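Local coordinates for protein-glutamine gamma-glutamyltransferase 2 (Pagrus major, PDB 1G0D) that probably forms calcium-dependent covalent cross-links between peptide-bound glutamines and lysines or other primary amines, releasing ammonia, at residues 6-14 against 42-51; 53-64 against 106-117. One frame throughout, in Å; residues are numbered along the deposited sequence.

Contact 1 of 2, residues 6-14 against 42-51; sequences GLIVDVNGR and ITLQCSDSLP
V11 and L44 lie side by side on one face of an antiparallel strand pair, V11 CG2 3.6 Å from L44 CD2. A chi1 of 180°, CG1 anti to the backbone N, turns that V11 methyl to I42 CD1, while I8 CD1 approaches L44 CD1 at 3.8 Å. Just ahead of the strand, L7 turns its CD2 to the loop after strand 40-46, 3.5 Å from L50 CD2 and against the P51 ring. The other face is polar: D10 OD2 comes within 3.5 Å of Q45 OE1, with carboxylate and amide planes almost perpendicular, and N12 sits beside T43. N12 and T43 exchange backbone bonds, N to O 2.7 Å each way. Near I8 the register slips by one residue, so that V9 N gives a 2.7 Å bond to Q45 O and D10 O accepts from Q45 N at 3.0 Å. N12 OD1 takes the backbone N of R14, closing an Asx turn just ahead of helix 15-21. Outside the pair, the E123 carboxylate receives the backbone N atoms of G6, L7 and I8. V9 and D10 facing Q45 form a classic beta bulge in an edge strand of the N-terminal beta-sandwich of transglutaminases.

Contact 2 of 2, residues 53-64 against 106-117; sequences KHHLELVLHLGK and GHYRLAVLVMSP
L62 and Y108 meet in a CH-pi contact, L62 CG standing over one face of the phenol ring, 3.7 Å from its centroid and 20° off the normal. Among the aliphatic contacts on the same face, L60 CD2 meets L110 CD2 at 3.7 Å, L58 lies alongside V112, and L56 CD2 reaches V114 CG2 at 3.6 Å. The opposite face carries a second apolar touch, V59 CG1 to L113 CD2 at 3.4 Å. With an alanine here in place of Y108, L62 CG is likely to lose the ring it stands over, and the carbonyl of V104 its hydroxyl partner.

Polar contacts gather on the V59 face. H55 NE2 bonds to E57 OE1 at 2.8 Å, meeting the carboxylate from above its plane, and M115 CE lies near both side chains; E57 OE2 is salt-bridged to K74. Bends at chi2 and chi3 (103° and 45°) fold R109 back so that its NH2 makes a weak 2.7 Å bond to G63 O, while a water accepts from R109 NH1 and G63 N.

Backbone bonds run in reciprocal pairs at H55-M115, E57-L113, V59-A111 and H61-R109. These two strands occupy inner positions of a five-stranded sheet, with 68-72 flanking 55-62 and 121-133 flanking 106-115; L56 and L58 pack on strand 92-98.

Overall arrangement
Contacts 1 and 2 belong to two different sheets of the N-terminal domain, their centres 13 Å apart, and their apolar faces pack against each other as the layers of a beta-sandwich. I8 CD1 lies 3.7 Å from V114 CG2, and L44 CD1 is 3.9 Å from L56 CD1. At one end L50 bridges the layers, its CD2 3.4 Å from V114 CG1. In sequence the contacts come in series: contact 1 closes with the loop through L50 and P51, and the chain then runs directly into strand 55-62 of contact 2. Both lie away from the catalytic C272, H332 and D355, with centres about 46 and 40 Å from that of the chain.

Contact 1 of 2, residues 6-14 against 42-51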
loop_
_atom_site.group_PDB
_atom_site.type_symbol
_atom_site.label_atom_id
_atom_site.label_comp_id
_atom_site.label_asym_id
_atom_site.label_seq_id
_atom_site.Cartn_x
_atom_site.Cartn_y
_atom_site.Cartn_z
ATOM N N GLY A 6 -51.215 -2.007 -9.485
ATOM C CA GLY A 6 -50.984 -2.312 -10.948
ATOM C C GLY A 6 -50.448 -1.164 -11.787
ATOM O O GLY A 6 -50.255 -1.313 -13.002
ATOM N N LEU A 7 -50.182 -0.033 -11.141
ATOM C CA LEU A 7 -49.713 1.124 -11.855
ATOM C C LEU A 7 -48.229 1.146 -12.223
ATOM O O LEU A 7 -47.892 1.577 -13.309
ATOM C CB LEU A 7 -50.084 2.374 -11.075
ATOM C CG LEU A 7 -49.905 2.268 -9.566
ATOM C CD1 LEU A 7 -48.481 2.092 -9.279
ATOM C CD2 LEU A 7 -50.273 3.526 -8.875
ATOM N N ILE A 8 -47.345 0.656 -11.356
ATOM C CA ILE A 8 -45.900 0.695 -11.645
ATOM C C ILE A 8 -45.452 -0.223 -12.767
ATOM O O ILE A 8 -45.582 -1.435 -12.684
ATOM C CB ILE A 8 -45.059 0.357 -10.402
ATOM C CG1 ILE A 8 -45.734 0.918 -9.151
ATOM C CG2 ILE A 8 -43.685 0.950 -10.555
ATOM C CD1 ILE A 8 -44.933 0.871 -7.883
ATOM N N VAL A 9 -44.916 0.347 -13.829
ATOM C CA VAL A 9 -44.503 -0.481 -14.923
ATOM C C VAL A 9 -43.011 -0.800 -14.836
ATOM O O VAL A 9 -42.581 -1.884 -15.237
ATOM C CB VAL A 9 -44.811 0.191 -16.255
ATOM C CG1 VAL A 9 -44.271 -0.660 -17.340
ATOM C CG2 VAL A 9 -46.331 0.360 -16.422
ATOM N N ASP A 10 -42.221 0.138 -14.338
ATOM C CA ASP A 10 -40.793 -0.108 -14.138
ATOM C C ASP A 10 -40.129 1.013 -13.376
ATOM O O ASP A 10 -40.423 2.171 -13.599
ATOM C CB ASP A 10 -40.041 -0.392 -15.459
ATOM C CG ASP A 10 -39.953 0.805 -16.375
ATOM O OD1 ASP A 10 -39.095 1.691 -16.149
ATOM O OD2 ASP A 10 -40.732 0.846 -17.350
ATOM N N VAL A 11 -39.304 0.648 -12.410
ATOM C CA VAL A 11 -38.589 1.622 -11.650
ATOM C C VAL A 11 -37.293 1.913 -12.430
ATOM O O VAL A 11 -36.738 1.011 -13.069
ATOM C CB VAL A 11 -38.290 1.082 -10.268
ATOM C CG1 VAL A 11 -37.536 2.097 -9.482
ATOM C CG2 VAL A 11 -39.591 0.765 -9.556
ATOM N N ASN A 12 -36.855 3.174 -12.433
ATOM C CA ASN A 12 -35.661 3.596 -13.166
ATOM C C ASN A 12 -34.718 4.303 -12.225
ATOM O O ASN A 12 -35.067 5.372 -11.720
ATOM C CB ASN A 12 -36.053 4.555 -14.248
ATOM C CG ASN A 12 -35.038 4.614 -15.343
ATOM O OD1 ASN A 12 -33.818 4.492 -15.107
ATOM N ND2 ASN A 12 -35.520 4.796 -16.572
ATOM N N GLY A 13 -33.535 3.708 -12.003
ATOM C CA GLY A 13 -32.554 4.248 -11.077
ATOM C C GLY A 13 -31.728 5.388 -11.615
ATOM O O GLY A 13 -30.987 6.016 -10.889
ATOM N N ARG A 14 -31.869 5.655 -12.901
ATOM C CA ARG A 14 -31.120 6.705 -13.557
ATOM C C ARG A 14 -29.654 6.642 -13.108
ATOM O O ARG A 14 -29.123 7.604 -12.564
ATOM C CB ARG A 14 -31.758 8.060 -13.230
ATOM C CG ARG A 14 -33.325 8.052 -13.232
ATOM C CD ARG A 14 -34.002 9.444 -13.212
ATOM N NE ARG A 14 -33.083 10.539 -12.894
ATOM C CZ ARG A 14 -32.573 11.366 -13.799
ATOM N NH1 ARG A 14 -32.875 11.249 -15.090
ATOM N NH2 ARG A 14 -31.730 12.297 -13.421
ATOM N N ILE A 42 -34.547 8.703 -8.712
ATOM C CA ILE A 42 -34.943 7.583 -9.540
ATOM C C ILE A 42 -36.380 7.855 -9.932
ATOM O O ILE A 42 -37.004 8.731 -9.349
ATOM C CB ILE A 42 -34.820 6.246 -8.725
ATOM C CG1 ILE A 42 -35.820 6.226 -7.562
ATOM C CG2 ILE A 42 -33.364 6.113 -8.131
ATOM C CD1 ILE A 42 -36.143 4.824 -7.021
ATOM N N THR A 43 -36.914 7.136 -10.908
ATOM C CA THR A 43 -38.301 7.363 -11.314
ATOM C C THR A 43 -39.154 6.104 -11.320
ATOM O O THR A 43 -38.655 5.016 -11.526
ATOM C CB THR A 43 -38.391 7.924 -12.717
ATOM O OG1 THR A 43 -37.424 7.267 -13.555
ATOM C CG2 THR A 43 -38.156 9.408 -12.697
ATOM N N LEU A 44 -40.442 6.280 -11.093
ATOM C CA LEU A 44 -41.407 5.200 -11.112
ATOM C C LEU A 44 -42.204 5.464 -12.370
ATOM O O LEU A 44 -42.967 6.440 -12.389
ATOM C CB LEU A 44 -42.418 5.346 -9.994
ATOM C CG LEU A 44 -42.304 4.832 -8.591
ATOM C CD1 LEU A 44 -43.676 4.442 -8.109
ATOM C CD2 LEU A 44 -41.369 3.682 -8.561
ATOM N N GLN A 45 -42.046 4.654 -13.421
ATOM C CA GLN A 45 -42.870 4.857 -14.619
ATOM C C GLN A 45 -44.207 4.187 -14.360
ATOM O O GLN A 45 -44.276 2.981 -14.175
ATOM C CB GLN A 45 -42.241 4.248 -15.858
ATOM C CG GLN A 45 -42.551 5.064 -17.091
ATOM C CD GLN A 45 -43.083 4.219 -18.242
ATOM O OE1 GLN A 45 -42.308 3.548 -18.933
ATOM N NE2 GLN A 45 -44.414 4.252 -18.465
ATOM N N CYS A 46 -45.265 4.982 -14.327
ATOM C CA CYS A 46 -46.603 4.474 -14.068
ATOM C C CYS A 46 -47.490 4.300 -15.314
ATOM O O CYS A 46 -47.258 4.898 -16.372
ATOM C CB CYS A 46 -47.292 5.363 -13.037
ATOM S SG CYS A 46 -46.438 5.386 -11.437
ATOM N N SER A 47 -48.497 3.442 -15.173
ATOM C CA SER A 47 -49.404 3.139 -16.262
ATOM C C SER A 47 -50.564 4.104 -16.166
ATOM O O SER A 47 -51.214 4.406 -17.165
ATOM C CB SER A 47 -49.883 1.686 -16.182
ATOM O OG SER A 47 -50.625 1.463 -15.002
ATOM N N ASP A 48 -50.845 4.576 -14.959
ATOM C CA ASP A 48 -51.891 5.566 -14.813
ATOM C C ASP A 48 -51.755 6.495 -13.613
ATOM O O ASP A 48 -51.072 7.507 -13.723
ATOM C CB ASP A 48 -53.304 4.936 -14.937
ATOM C CG ASP A 48 -53.791 4.234 -13.670
ATOM O OD1 ASP A 48 -54.967 4.472 -13.283
ATOM O OD2 ASP A 48 -53.026 3.437 -13.073
ATOM N N SER A 49 -52.328 6.177 -12.465
ATOM C CA SER A 49 -52.251 7.125 -11.366
ATOM C C SER A 49 -52.410 6.529 -10.000
ATOM O O SER A 49 -53.086 5.514 -9.816
ATOM C CB SER A 49 -53.343 8.169 -11.524
ATOM O OG SER A 49 -52.824 9.406 -11.959
ATOM N N LEU A 50 -51.816 7.198 -9.026
ATOM C CA LEU A 50 -51.916 6.714 -7.673
ATOM C C LEU A 50 -53.387 6.759 -7.285
ATOM O O LEU A 50 -53.998 7.830 -7.201
ATOM C CB LEU A 50 -51.051 7.565 -6.727
ATOM C CG LEU A 50 -49.863 6.857 -6.057
ATOM C CD1 LEU A 50 -49.609 7.483 -4.700
ATOM C CD2 LEU A 50 -50.130 5.359 -5.908
ATOM N N PRO A 51 -53.980 5.582 -7.066
ATOM C CA PRO A 51 -55.393 5.524 -6.682
ATOM C C PRO A 51 -55.650 6.505 -5.540
ATOM O O PRO A 51 -55.046 6.400 -4.481
ATOM C CB PRO A 51 -55.585 4.076 -6.270
ATOM C CG PRO A 51 -54.543 3.324 -7.052
ATOM C CD PRO A 51 -53.369 4.241 -7.133
#

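Contact 2 of 2, residues 53-64 against 106-117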
loop_
_atom_site.group_PDB
_atom_site.type_symbol
_atom_site.label_atom_id
_atom_site.label_comp_id
_atom_site.label_asym_id
_atom_site.label_seq_id
_atom_site.Cartn_x
_atom_site.Cartn_y
_atom_site.Cartn_z
ATOM N N LYS A 53 -56.866 7.617 -2.492
ATOM C CA LYS A 53 -56.352 7.624 -1.133
ATOM C C LYS A 53 -55.149 6.698 -0.929
ATOM O O LYS A 53 -54.864 6.248 0.184
ATOM C CB LYS A 53 -57.482 7.287 -0.159
ATOM C CG LYS A 53 -58.602 8.350 -0.107
ATOM C CD LYS A 53 -59.834 7.866 0.696
ATOM C CE LYS A 53 -60.940 8.925 0.806
ATOM N NZ LYS A 53 -61.949 8.539 1.837
ATOM N N HIS A 54 -54.428 6.450 -2.018
ATOM C CA HIS A 54 -53.246 5.598 -2.007
ATOM C C HIS A 54 -51.967 6.439 -1.977
ATOM O O HIS A 54 -51.872 7.461 -2.651
ATOM C CB HIS A 54 -53.244 4.716 -3.249
ATOM C CG HIS A 54 -54.217 3.589 -3.172
ATOM N ND1 HIS A 54 -55.178 3.507 -2.190
ATOM C CD2 HIS A 54 -54.349 2.474 -3.927
ATOM C CE1 HIS A 54 -55.863 2.386 -2.341
ATOM N NE2 HIS A 54 -55.379 1.742 -3.387
ATOM N N HIS A 55 -50.973 6.001 -1.217
ATOM C CA HIS A 55 -49.748 6.762 -1.135
ATOM C C HIS A 55 -48.541 5.856 -1.249
ATOM O O HIS A 55 -48.673 4.664 -1.104
ATOM C CB HIS A 55 -49.730 7.534 0.187
ATOM C CG HIS A 55 -49.372 6.699 1.377
ATOM N ND1 HIS A 55 -50.143 5.641 1.803
ATOM C CD2 HIS A 55 -48.300 6.734 2.205
ATOM C CE1 HIS A 55 -49.562 5.056 2.835
ATOM N NE2 HIS A 55 -48.441 5.700 3.099
ATOM N N LEU A 56 -47.366 6.422 -1.530
ATOM C CA LEU A 56 -46.135 5.617 -1.639
ATOM C C LEU A 56 -45.432 5.457 -0.279
ATOM O O LEU A 56 -45.482 6.337 0.590
ATOM C CB LEU A 56 -45.129 6.216 -2.658
ATOM C CG LEU A 56 -45.434 6.266 -4.162
ATOM C CD1 LEU A 56 -44.202 6.675 -4.963
ATOM C CD2 LEU A 56 -45.941 4.930 -4.602
ATOM N N GLU A 57 -44.770 4.309 -0.133
ATOM C CA GLU A 57 -44.037 3.933 1.062
ATOM C C GLU A 57 -42.699 3.355 0.595
ATOM O O GLU A 57 -42.642 2.606 -0.385
ATOM C CB GLU A 57 -44.827 2.877 1.816
ATOM C CG GLU A 57 -44.533 2.841 3.263
ATOM C CD GLU A 57 -45.182 3.993 3.963
ATOM O OE1 GLU A 57 -46.422 3.992 4.054
ATOM O OE2 GLU A 57 -44.458 4.907 4.417
ATOM N N LEU A 58 -41.618 3.702 1.282
ATOM C CA LEU A 58 -40.299 3.195 0.878
ATOM C C LEU A 58 -39.538 2.517 2.008
ATOM O O LEU A 58 -39.352 3.097 3.080
ATOM C CB LEU A 58 -39.422 4.337 0.332
ATOM C CG LEU A 58 -39.381 4.563 -1.184
ATOM C CD1 LEU A 58 -40.761 4.997 -1.621
ATOM C CD2 LEU A 58 -38.337 5.608 -1.569
ATOM N N VAL A 59 -39.100 1.287 1.773
ATOM C CA VAL A 59 -38.307 0.610 2.781
ATOM C C VAL A 59 -37.066 -0.021 2.166
ATOM O O VAL A 59 -37.115 -0.615 1.090
ATOM C CB VAL A 59 -39.144 -0.411 3.583
ATOM C CG1 VAL A 59 -40.346 -0.778 2.819
ATOM C CG2 VAL A 59 -38.308 -1.614 3.961
ATOM N N LEU A 60 -35.950 0.150 2.869
ATOM C CA LEU A 60 -34.661 -0.345 2.443
ATOM C C LEU A 60 -34.255 -1.640 3.123
ATOM O O LEU A 60 -34.550 -1.849 4.285
ATOM C CB LEU A 60 -33.618 0.713 2.750
ATOM C CG LEU A 60 -33.650 2.052 2.019
ATOM C CD1 LEU A 60 -32.854 3.056 2.803
ATOM C CD2 LEU A 60 -33.043 1.891 0.643
ATOM N N HIS A 61 -33.559 -2.509 2.406
ATOM C CA HIS A 61 -33.114 -3.783 2.984
ATOM C C HIS A 61 -31.626 -3.960 2.758
ATOM O O HIS A 61 -31.115 -3.786 1.647
ATOM C CB HIS A 61 -33.852 -4.979 2.369
ATOM C CG HIS A 61 -35.341 -4.852 2.410
ATOM N ND1 HIS A 61 -36.096 -5.302 3.473
ATOM C CD2 HIS A 61 -36.212 -4.243 1.566
ATOM C CE1 HIS A 61 -37.359 -4.970 3.289
ATOM N NE2 HIS A 61 -37.457 -4.327 2.137
ATOM N N LEU A 62 -30.945 -4.313 3.836
ATOM C CA LEU A 62 -29.500 -4.530 3.837
ATOM C C LEU A 62 -29.200 -5.938 4.392
ATOM O O LEU A 62 -29.830 -6.375 5.360
ATOM C CB LEU A 62 -28.817 -3.473 4.731
ATOM C CG LEU A 62 -27.835 -2.430 4.166
ATOM C CD1 LEU A 62 -26.964 -1.929 5.290
ATOM C CD2 LEU A 62 -26.973 -3.011 3.058
ATOM N N GLY A 63 -28.253 -6.647 3.787
ATOM C CA GLY A 63 -27.911 -7.956 4.301
ATOM C C GLY A 63 -28.577 -9.054 3.537
ATOM O O GLY A 63 -29.719 -8.890 3.096
ATOM N N LYS A 64 -27.857 -10.170 3.401
ATOM C CA LYS A 64 -28.321 -11.356 2.656
ATOM C C LYS A 64 -29.538 -11.994 3.280
ATOM O O LYS A 64 -30.182 -12.820 2.661
ATOM C CB LYS A 64 -27.215 -12.417 2.545
ATOM C CG LYS A 64 -26.326 -12.294 1.285
ATOM C CD LYS A 64 -25.577 -10.922 1.218
ATOM C CE LYS A 64 -24.041 -11.021 1.388
ATOM N NZ LYS A 64 -23.491 -9.837 2.148
ATOM N N GLY A 106 -22.970 -0.394 1.616
ATOM C CA GLY A 106 -23.386 -1.750 1.343
ATOM C C GLY A 106 -24.277 -1.846 0.144
ATOM O O GLY A 106 -24.510 -0.850 -0.546
ATOM N N HIS A 107 -24.772 -3.050 -0.114
ATOM C CA HIS A 107 -25.657 -3.278 -1.245
ATOM C C HIS A 107 -27.078 -3.297 -0.749
ATOM O O HIS A 107 -27.490 -4.272 -0.151
ATOM C CB HIS A 107 -25.336 -4.615 -1.891
ATOM C CG HIS A 107 -25.996 -4.816 -3.216
ATOM N ND1 HIS A 107 -26.379 -6.056 -3.673
ATOM C CD2 HIS A 107 -26.359 -3.933 -4.172
ATOM C CE1 HIS A 107 -26.955 -5.926 -4.850
ATOM N NE2 HIS A 107 -26.956 -4.649 -5.176
ATOM N N TYR A 108 -27.817 -2.224 -1.013
ATOM C CA TYR A 108 -29.194 -2.093 -0.569
ATOM C C TYR A 108 -30.159 -2.602 -1.609
ATOM O O TYR A 108 -29.838 -2.626 -2.789
ATOM C CB TYR A 108 -29.525 -0.624 -0.327
ATOM C CG TYR A 108 -28.882 -0.021 0.894
ATOM C CD1 TYR A 108 -27.564 0.451 0.845
ATOM C CD2 TYR A 108 -29.592 0.124 2.081
ATOM C CE1 TYR A 108 -26.961 1.066 1.950
ATOM C CE2 TYR A 108 -29.001 0.735 3.195
ATOM C CZ TYR A 108 -27.677 1.210 3.112
ATOM O OH TYR A 108 -27.071 1.854 4.173
ATOM N N ARG A 109 -31.349 -3.002 -1.179
ATOM C CA ARG A 109 -32.357 -3.440 -2.128
ATOM C C ARG A 109 -33.533 -2.596 -1.744
ATOM O O ARG A 109 -33.954 -2.618 -0.600
ATOM C CB ARG A 109 -32.680 -4.930 -1.987
ATOM C CG ARG A 109 -32.085 -5.814 -3.150
ATOM C CD ARG A 109 -30.792 -6.623 -2.771
ATOM N NE ARG A 109 -30.928 -7.277 -1.460
ATOM C CZ ARG A 109 -29.971 -7.377 -0.530
ATOM N NH1 ARG A 109 -28.757 -6.875 -0.744
ATOM N NH2 ARG A 109 -30.259 -7.919 0.655
ATOM N N LEU A 110 -34.041 -1.826 -2.703
ATOM C CA LEU A 110 -35.153 -0.905 -2.471
ATOM C C LEU A 110 -36.532 -1.397 -2.824
ATOM O O LEU A 110 -36.810 -1.738 -3.975
ATOM C CB LEU A 110 -34.939 0.404 -3.242
ATOM C CG LEU A 110 -35.384 1.761 -2.655
ATOM C CD1 LEU A 110 -36.218 2.507 -3.648
ATOM C CD2 LEU A 110 -36.155 1.575 -1.413
ATOM N N ALA A 111 -37.410 -1.358 -1.831
ATOM C CA ALA A 111 -38.777 -1.767 -2.022
ATOM C C ALA A 111 -39.735 -0.573 -1.975
ATOM O O ALA A 111 -39.974 -0.018 -0.904
ATOM C CB ALA A 111 -39.158 -2.767 -0.961
ATOM N N VAL A 112 -40.274 -0.157 -3.121
ATOM C CA VAL A 112 -41.257 0.937 -3.132
ATOM C C VAL A 112 -42.691 0.311 -3.027
ATOM O O VAL A 112 -43.130 -0.449 -3.915
ATOM C CB VAL A 112 -41.090 1.822 -4.440
ATOM C CG1 VAL A 112 -42.207 2.874 -4.545
ATOM C CG2 VAL A 112 -39.720 2.504 -4.425
ATOM N N LEU A 113 -43.390 0.587 -1.923
ATOM C CA LEU A 113 -44.740 0.053 -1.714
ATOM C C LEU A 113 -45.834 1.073 -1.968
ATOM O O LEU A 113 -45.734 2.210 -1.519
ATOM C CB LEU A 113 -44.950 -0.398 -0.276
ATOM C CG LEU A 113 -44.340 -1.591 0.436
ATOM C CD1 LEU A 113 -43.622 -2.565 -0.471
ATOM C CD2 LEU A 113 -43.409 -0.993 1.445
ATOM N N VAL A 114 -46.882 0.662 -2.678
ATOM C CA VAL A 114 -48.049 1.518 -2.908
ATOM C C VAL A 114 -49.093 0.981 -1.940
ATOM O O VAL A 114 -49.368 -0.210 -1.935
ATOM C CB VAL A 114 -48.609 1.387 -4.359
ATOM C CG1 VAL A 114 -49.884 2.241 -4.492
ATOM C CG2 VAL A 114 -47.550 1.831 -5.377
ATOM N N MET A 115 -49.685 1.837 -1.118
ATOM C CA MET A 115 -50.654 1.324 -0.175
ATOM C C MET A 115 -51.974 1.999 -0.017
ATOM O O MET A 115 -52.110 3.210 -0.213
ATOM C CB MET A 115 -50.049 1.275 1.190
ATOM C CG MET A 115 -48.941 0.323 1.272
ATOM S SD MET A 115 -47.872 0.872 2.523
ATOM C CE MET A 115 -49.015 1.929 3.554
ATOM N N SER A 116 -52.932 1.178 0.408
ATOM C CA SER A 116 -54.300 1.582 0.686
ATOM C C SER A 116 -54.261 2.566 1.855
ATOM O O SER A 116 -53.343 2.527 2.658
ATOM C CB SER A 116 -55.093 0.346 1.083
ATOM O OG SER A 116 -56.465 0.641 1.252
ATOM N N PRO A 117 -55.250 3.465 1.966
ATOM C CA PRO A 117 -55.237 4.419 3.083
ATOM C C PRO A 117 -55.476 3.794 4.458
ATOM O O PRO A 117 -55.337 4.474 5.476
ATOM C CB PRO A 117 -56.343 5.415 2.726
ATOM C CG PRO A 117 -57.271 4.644 1.881
ATOM C CD PRO A 117 -56.411 3.674 1.087
HETATM O O HOH W 1 -26.317 -6.956 1.422
#